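Local coordinates for dTDP-4-dehydrorhamnose reductase (Sulfolobus tokodaii, PDB 2GGS), which binds NADPH and probably reduces dTDP-4-dehydrorhamnose, the last step in making dTDP-L-rhamnose, at residues 80-92 against 129-143. Residues are numbered along the deposited sequence; the frame is centred on the assembly and turned at random.
Sequences AYKINAEAVRHIV and YYGLSKLLGETFALQ. With NDP (NADPH dihydro-nicotinamide-adenine-dinucleotide phosphate), chain C.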
# COMPACT_ATOMS: atom_id res chain seq x y z
N ALA A 80 -2.38 -9.24 -12.91
CA ALA A 80 -2.85 -8.52 -11.67
C ALA A 80 -3.59 -9.47 -10.76
O ALA A 80 -3.31 -9.53 -9.55
CB ALA A 80 -3.73 -7.34 -12.05
N TYR A 81 -4.50 -10.25 -11.32
CA TYR A 81 -5.21 -11.25 -10.51
C TYR A 81 -4.30 -12.23 -9.75
O TYR A 81 -4.49 -12.52 -8.58
CB TYR A 81 -6.26 -12.00 -11.38
CG TYR A 81 -7.09 -12.95 -10.53
CD1 TYR A 81 -8.21 -12.49 -9.84
CD2 TYR A 81 -6.75 -14.31 -10.42
CE1 TYR A 81 -8.99 -13.35 -9.06
CE2 TYR A 81 -7.52 -15.18 -9.64
CZ TYR A 81 -8.63 -14.67 -8.96
OH TYR A 81 -9.38 -15.50 -8.20
N LYS A 82 -3.31 -12.78 -10.43
CA LYS A 82 -2.50 -13.78 -9.82
C LYS A 82 -1.72 -13.29 -8.63
O LYS A 82 -1.57 -14.04 -7.67
CB LYS A 82 -1.49 -14.30 -10.83
CG LYS A 82 -2.14 -15.28 -11.78
CD LYS A 82 -1.15 -16.40 -12.11
CE LYS A 82 -0.42 -16.15 -13.42
NZ LYS A 82 -1.27 -16.55 -14.60
N ILE A 83 -1.22 -12.06 -8.70
CA ILE A 83 -0.39 -11.55 -7.60
C ILE A 83 -1.27 -10.81 -6.58
O ILE A 83 -1.07 -11.00 -5.39
CB ILE A 83 0.82 -10.69 -8.07
CG1 ILE A 83 1.75 -10.26 -6.92
CG2 ILE A 83 0.34 -9.44 -8.87
CD1 ILE A 83 2.22 -11.36 -5.99
N ASN A 84 -2.22 -10.00 -7.07
CA ASN A 84 -3.00 -9.16 -6.15
C ASN A 84 -4.10 -9.90 -5.45
O ASN A 84 -4.54 -9.49 -4.34
CB ASN A 84 -3.60 -7.99 -6.92
CG ASN A 84 -2.58 -6.95 -7.29
OD1 ASN A 84 -1.42 -6.98 -6.85
ND2 ASN A 84 -3.03 -5.98 -8.07
N ALA A 85 -4.54 -11.00 -6.05
CA ALA A 85 -5.63 -11.78 -5.47
C ALA A 85 -5.21 -13.22 -5.17
O ALA A 85 -5.16 -13.65 -4.01
CB ALA A 85 -6.88 -11.73 -6.36
N GLU A 86 -4.86 -13.99 -6.21
CA GLU A 86 -4.74 -15.43 -5.99
C GLU A 86 -3.60 -15.80 -5.02
O GLU A 86 -3.76 -16.73 -4.26
CB GLU A 86 -4.57 -16.17 -7.33
CG GLU A 86 -4.94 -17.66 -7.22
CD GLU A 86 -5.10 -18.31 -8.58
OE1 GLU A 86 -4.73 -17.68 -9.60
OE2 GLU A 86 -5.59 -19.46 -8.60
N ALA A 87 -2.49 -15.08 -5.04
CA ALA A 87 -1.35 -15.36 -4.15
C ALA A 87 -1.80 -15.30 -2.71
O ALA A 87 -1.31 -16.05 -1.86
CB ALA A 87 -0.18 -14.39 -4.40
N VAL A 88 -2.76 -14.38 -2.44
CA VAL A 88 -3.26 -14.21 -1.07
C VAL A 88 -3.93 -15.49 -0.59
O VAL A 88 -3.80 -15.85 0.59
CB VAL A 88 -4.23 -13.00 -0.95
CG1 VAL A 88 -4.67 -12.83 0.53
CG2 VAL A 88 -3.55 -11.73 -1.42
N ARG A 89 -4.64 -16.19 -1.48
CA ARG A 89 -5.28 -17.44 -1.10
C ARG A 89 -4.22 -18.42 -0.56
O ARG A 89 -4.41 -19.15 0.45
CB ARG A 89 -6.03 -18.06 -2.27
CG ARG A 89 -6.78 -19.31 -1.80
CD ARG A 89 -7.78 -19.83 -2.83
NE ARG A 89 -7.18 -20.77 -3.76
CZ ARG A 89 -7.08 -22.08 -3.57
NH1 ARG A 89 -7.51 -22.64 -2.44
NH2 ARG A 89 -6.51 -22.82 -4.51
N HIS A 90 -3.08 -18.43 -1.23
CA HIS A 90 -2.04 -19.37 -0.87
C HIS A 90 -1.24 -18.94 0.36
O HIS A 90 -0.81 -19.75 1.14
CB HIS A 90 -1.17 -19.62 -2.11
CG HIS A 90 -1.93 -20.30 -3.20
ND1 HIS A 90 -2.12 -21.67 -3.19
CD2 HIS A 90 -2.58 -19.83 -4.29
CE1 HIS A 90 -2.83 -22.01 -4.26
NE2 HIS A 90 -3.15 -20.92 -4.93
N ILE A 91 -1.06 -17.64 0.54
CA ILE A 91 -0.48 -17.14 1.77
C ILE A 91 -1.35 -17.52 2.98
O ILE A 91 -0.85 -18.02 3.97
CB ILE A 91 -0.32 -15.60 1.69
CG1 ILE A 91 0.76 -15.26 0.66
CG2 ILE A 91 0.04 -15.06 3.07
CD1 ILE A 91 0.87 -13.72 0.40
N VAL A 92 -2.65 -17.32 2.87
CA VAL A 92 -3.59 -17.69 3.94
C VAL A 92 -3.54 -19.22 4.22
O VAL A 92 -3.46 -19.63 5.38
CB VAL A 92 -5.00 -17.22 3.63
CG1 VAL A 92 -6.00 -17.82 4.60
CG2 VAL A 92 -5.01 -15.67 3.69
N TYR A 129 -9.25 -2.12 -12.47
CA TYR A 129 -8.86 -3.51 -12.19
C TYR A 129 -7.81 -3.64 -11.06
O TYR A 129 -7.77 -4.66 -10.38
CB TYR A 129 -8.48 -4.29 -13.47
CG TYR A 129 -8.56 -5.76 -13.12
CD1 TYR A 129 -9.81 -6.36 -12.93
CD2 TYR A 129 -7.41 -6.50 -12.86
CE1 TYR A 129 -9.91 -7.71 -12.52
CE2 TYR A 129 -7.51 -7.86 -12.43
CZ TYR A 129 -8.76 -8.44 -12.28
OH TYR A 129 -8.88 -9.74 -11.83
N TYR A 130 -6.96 -2.64 -10.86
CA TYR A 130 -6.08 -2.68 -9.72
C TYR A 130 -6.94 -2.82 -8.46
O TYR A 130 -6.73 -3.72 -7.64
CB TYR A 130 -5.22 -1.40 -9.65
CG TYR A 130 -4.51 -1.24 -8.33
CD1 TYR A 130 -3.48 -2.09 -7.95
CD2 TYR A 130 -4.91 -0.24 -7.43
CE1 TYR A 130 -2.82 -1.93 -6.72
CE2 TYR A 130 -4.28 -0.09 -6.17
CZ TYR A 130 -3.24 -0.93 -5.83
OH TYR A 130 -2.58 -0.78 -4.63
N GLY A 131 -7.93 -1.93 -8.33
CA GLY A 131 -8.87 -1.98 -7.19
C GLY A 131 -9.63 -3.30 -7.04
O GLY A 131 -9.75 -3.86 -5.94
N LEU A 132 -10.12 -3.83 -8.16
CA LEU A 132 -10.85 -5.11 -8.13
C LEU A 132 -9.93 -6.27 -7.76
O LEU A 132 -10.28 -7.08 -6.90
CB LEU A 132 -11.54 -5.37 -9.49
CG LEU A 132 -12.35 -6.69 -9.44
CD1 LEU A 132 -13.34 -6.77 -8.25
CD2 LEU A 132 -13.10 -6.90 -10.77
N SER A 133 -8.77 -6.38 -8.42
CA SER A 133 -7.83 -7.44 -8.03
C SER A 133 -7.47 -7.36 -6.55
O SER A 133 -7.44 -8.39 -5.87
CB SER A 133 -6.56 -7.47 -8.92
OG SER A 133 -5.83 -6.26 -8.82
N LYS A 134 -7.23 -6.14 -6.04
CA LYS A 134 -6.97 -5.97 -4.63
C LYS A 134 -8.17 -6.36 -3.78
O LYS A 134 -8.00 -7.04 -2.76
CB LYS A 134 -6.48 -4.54 -4.35
CG LYS A 134 -5.05 -4.27 -4.92
CD LYS A 134 -3.91 -4.97 -4.17
CE LYS A 134 -3.77 -4.52 -2.70
NZ LYS A 134 -2.68 -5.24 -1.98
N LEU A 135 -9.36 -5.99 -4.20
CA LEU A 135 -10.57 -6.36 -3.44
C LEU A 135 -10.72 -7.88 -3.38
O LEU A 135 -11.06 -8.41 -2.36
CB LEU A 135 -11.82 -5.75 -4.05
CG LEU A 135 -13.12 -6.22 -3.39
CD1 LEU A 135 -13.13 -5.88 -1.90
CD2 LEU A 135 -14.29 -5.56 -4.14
N LEU A 136 -10.44 -8.57 -4.48
CA LEU A 136 -10.46 -10.04 -4.46
C LEU A 136 -9.41 -10.61 -3.50
O LEU A 136 -9.73 -11.50 -2.72
CB LEU A 136 -10.34 -10.61 -5.89
CG LEU A 136 -11.49 -10.15 -6.81
CD1 LEU A 136 -11.30 -10.70 -8.22
CD2 LEU A 136 -12.92 -10.43 -6.30
N GLY A 137 -8.21 -10.04 -3.45
CA GLY A 137 -7.25 -10.40 -2.43
C GLY A 137 -7.76 -10.17 -1.01
O GLY A 137 -7.56 -11.01 -0.14
N GLU A 138 -8.44 -9.04 -0.78
CA GLU A 138 -9.06 -8.81 0.54
C GLU A 138 -10.00 -9.93 0.90
O GLU A 138 -10.12 -10.33 2.08
CB GLU A 138 -9.94 -7.54 0.56
CG GLU A 138 -9.24 -6.29 0.59
CD GLU A 138 -10.14 -5.17 1.09
OE1 GLU A 138 -9.64 -4.04 1.11
OE2 GLU A 138 -11.32 -5.45 1.44
N THR A 139 -10.72 -10.41 -0.10
CA THR A 139 -11.74 -11.42 0.10
C THR A 139 -11.06 -12.72 0.50
O THR A 139 -11.49 -13.39 1.46
CB THR A 139 -12.62 -11.54 -1.14
OG1 THR A 139 -13.15 -10.23 -1.46
CG2 THR A 139 -13.78 -12.53 -0.94
N PHE A 140 -9.97 -13.08 -0.17
CA PHE A 140 -9.24 -14.27 0.28
C PHE A 140 -8.65 -14.10 1.69
O PHE A 140 -8.53 -15.08 2.42
CB PHE A 140 -8.08 -14.60 -0.66
CG PHE A 140 -8.48 -15.14 -2.01
CD1 PHE A 140 -9.27 -16.29 -2.15
CD2 PHE A 140 -8.02 -14.50 -3.17
CE1 PHE A 140 -9.56 -16.79 -3.45
CE2 PHE A 140 -8.30 -14.98 -4.49
CZ PHE A 140 -9.09 -16.13 -4.61
N ALA A 141 -8.26 -12.87 2.03
CA ALA A 141 -7.58 -12.55 3.30
C ALA A 141 -8.53 -12.49 4.50
O ALA A 141 -8.07 -12.56 5.65
CB ALA A 141 -6.82 -11.27 3.18
N LEU A 142 -9.83 -12.41 4.24
CA LEU A 142 -10.85 -12.29 5.30
C LEU A 142 -10.87 -13.55 6.15
O LEU A 142 -11.29 -14.59 5.68
CB LEU A 142 -12.24 -12.01 4.72
CG LEU A 142 -12.50 -10.54 4.42
CD1 LEU A 142 -13.61 -10.33 3.35
CD2 LEU A 142 -12.85 -9.81 5.72
N GLN A 143 -10.39 -13.43 7.40
CA GLN A 143 -10.30 -14.57 8.30
C GLN A 143 -10.58 -14.09 9.72
O GLN A 143 -10.26 -12.94 10.05
CB GLN A 143 -8.93 -15.28 8.23
CG GLN A 143 -8.49 -15.74 6.83
CD GLN A 143 -9.38 -16.84 6.24
OE1 GLN A 143 -9.93 -17.67 6.97
NE2 GLN A 143 -9.53 -16.84 4.91
PA NDP C . 5.66 -1.25 -4.47
O1A NDP C . 5.23 -1.17 -5.88
O2A NDP C . 6.73 -0.29 -4.11
O5B NDP C . 6.14 -2.70 -4.08
C5B NDP C . 5.53 -3.84 -4.65
C4B NDP C . 6.22 -5.02 -4.02
O4B NDP C . 5.53 -6.20 -4.44
C3B NDP C . 7.69 -5.13 -4.38
O3B NDP C . 8.41 -5.51 -3.24
C2B NDP C . 7.67 -6.28 -5.40
O2B NDP C . 8.89 -6.94 -5.35
C1B NDP C . 6.54 -7.12 -4.82
N9A NDP C . 6.01 -8.05 -5.82
C8A NDP C . 5.27 -7.74 -6.92
N7A NDP C . 5.00 -8.89 -7.60
C5A NDP C . 5.56 -9.90 -6.92
C6A NDP C . 5.62 -11.28 -7.15
N6A NDP C . 5.11 -11.81 -8.30
N1A NDP C . 6.32 -12.04 -6.25
C2A NDP C . 6.95 -11.51 -5.13
N3A NDP C . 6.90 -10.15 -4.92
C4A NDP C . 6.23 -9.39 -5.80
O3 NDP C . 4.27 -1.08 -3.65
PN NDP C . 4.04 -0.26 -2.27
O1N NDP C . 5.07 -0.48 -1.27
O2N NDP C . 3.73 1.11 -2.76
O5D NDP C . 2.65 -0.90 -1.82
C5D NDP C . 2.59 -1.77 -0.70
C4D NDP C . 1.18 -2.32 -0.50
O4D NDP C . 0.31 -1.23 -0.28
C3D NDP C . 0.62 -3.09 -1.69
O3D NDP C . -0.21 -4.06 -1.12
C2D NDP C . -0.22 -2.07 -2.42
O2D NDP C . -1.22 -2.70 -3.19
C1D NDP C . -0.78 -1.29 -1.21
N1N NDP C . -1.19 0.07 -1.60
C2N NDP C . -0.30 0.82 -2.33
C3N NDP C . -0.52 2.16 -2.58
C7N NDP C . 0.48 2.92 -3.38
O7N NDP C . 0.15 4.22 -3.84
N7N NDP C . 1.66 2.37 -3.66
C4N NDP C . -1.78 2.85 -2.07
C5N NDP C . -2.71 1.94 -1.30
C6N NDP C . -2.36 0.60 -1.10
P2B NDP C . 10.06 -6.73 -6.50
O1X NDP C . 11.27 -7.24 -5.81
O2X NDP C . 10.13 -5.28 -6.86
O3X NDP C . 9.71 -7.54 -7.77
O HOH W 1 -2.78 -7.95 -2.80
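The CB of Arg-89 sits over one face of the Phe-140 ring, 3.8 Å from the centroid in a CH-pi contact, and CD reaches on to CE1. With CG anti to the carbonyl carbon (chi1 -71°), the ring reaches as a knob among Ala-85, Glu-86, Val-88 and Arg-89, while Tyr-81 OH meets its edge in plane. Were this phenylalanine an alanine, the pocket between these four residues would probably be left unfilled, and the aliphatic part of Arg-89 would lose its aromatic partner. In the other direction Ala-85 is a knob, its small CB fitting among Ser-133, Leu-136, Gly-137 and Phe-140. Gly-137 suits its place because a side chain there would run into Asn-84 O; instead, Gly-137 CA comes within 3.4 Å of Asn-84 O in a CA-H...O contact, and the axes close to 7.0 Å. The segments 80-92 and 129-141 run almost parallel, their axes 4° apart, on one side of the Rossmann-type sheet, Val-88 and Ala-141 both resting on His-104 of strand 101-107. The Tyr-130 and Lys-134 pair matches the YxxxK motif of short-chain dehydrogenases: Tyr-130 OH hydrogen-bonds to NADPH O2D at 2.8 Å, and Lys-134 NZ donates to NADPH O3D at 2.9 Å. A water joins Lys-134 NZ to Asn-84 O, and Ile-105 O also accepts from Lys-134 NZ. Polar pairing between the helices rests on Asn-84, whose ND2 points almost straight (171°) at Ser-133 OG, 2.9 Å away in the amide plane, while OD1 accepts from Met-67 N.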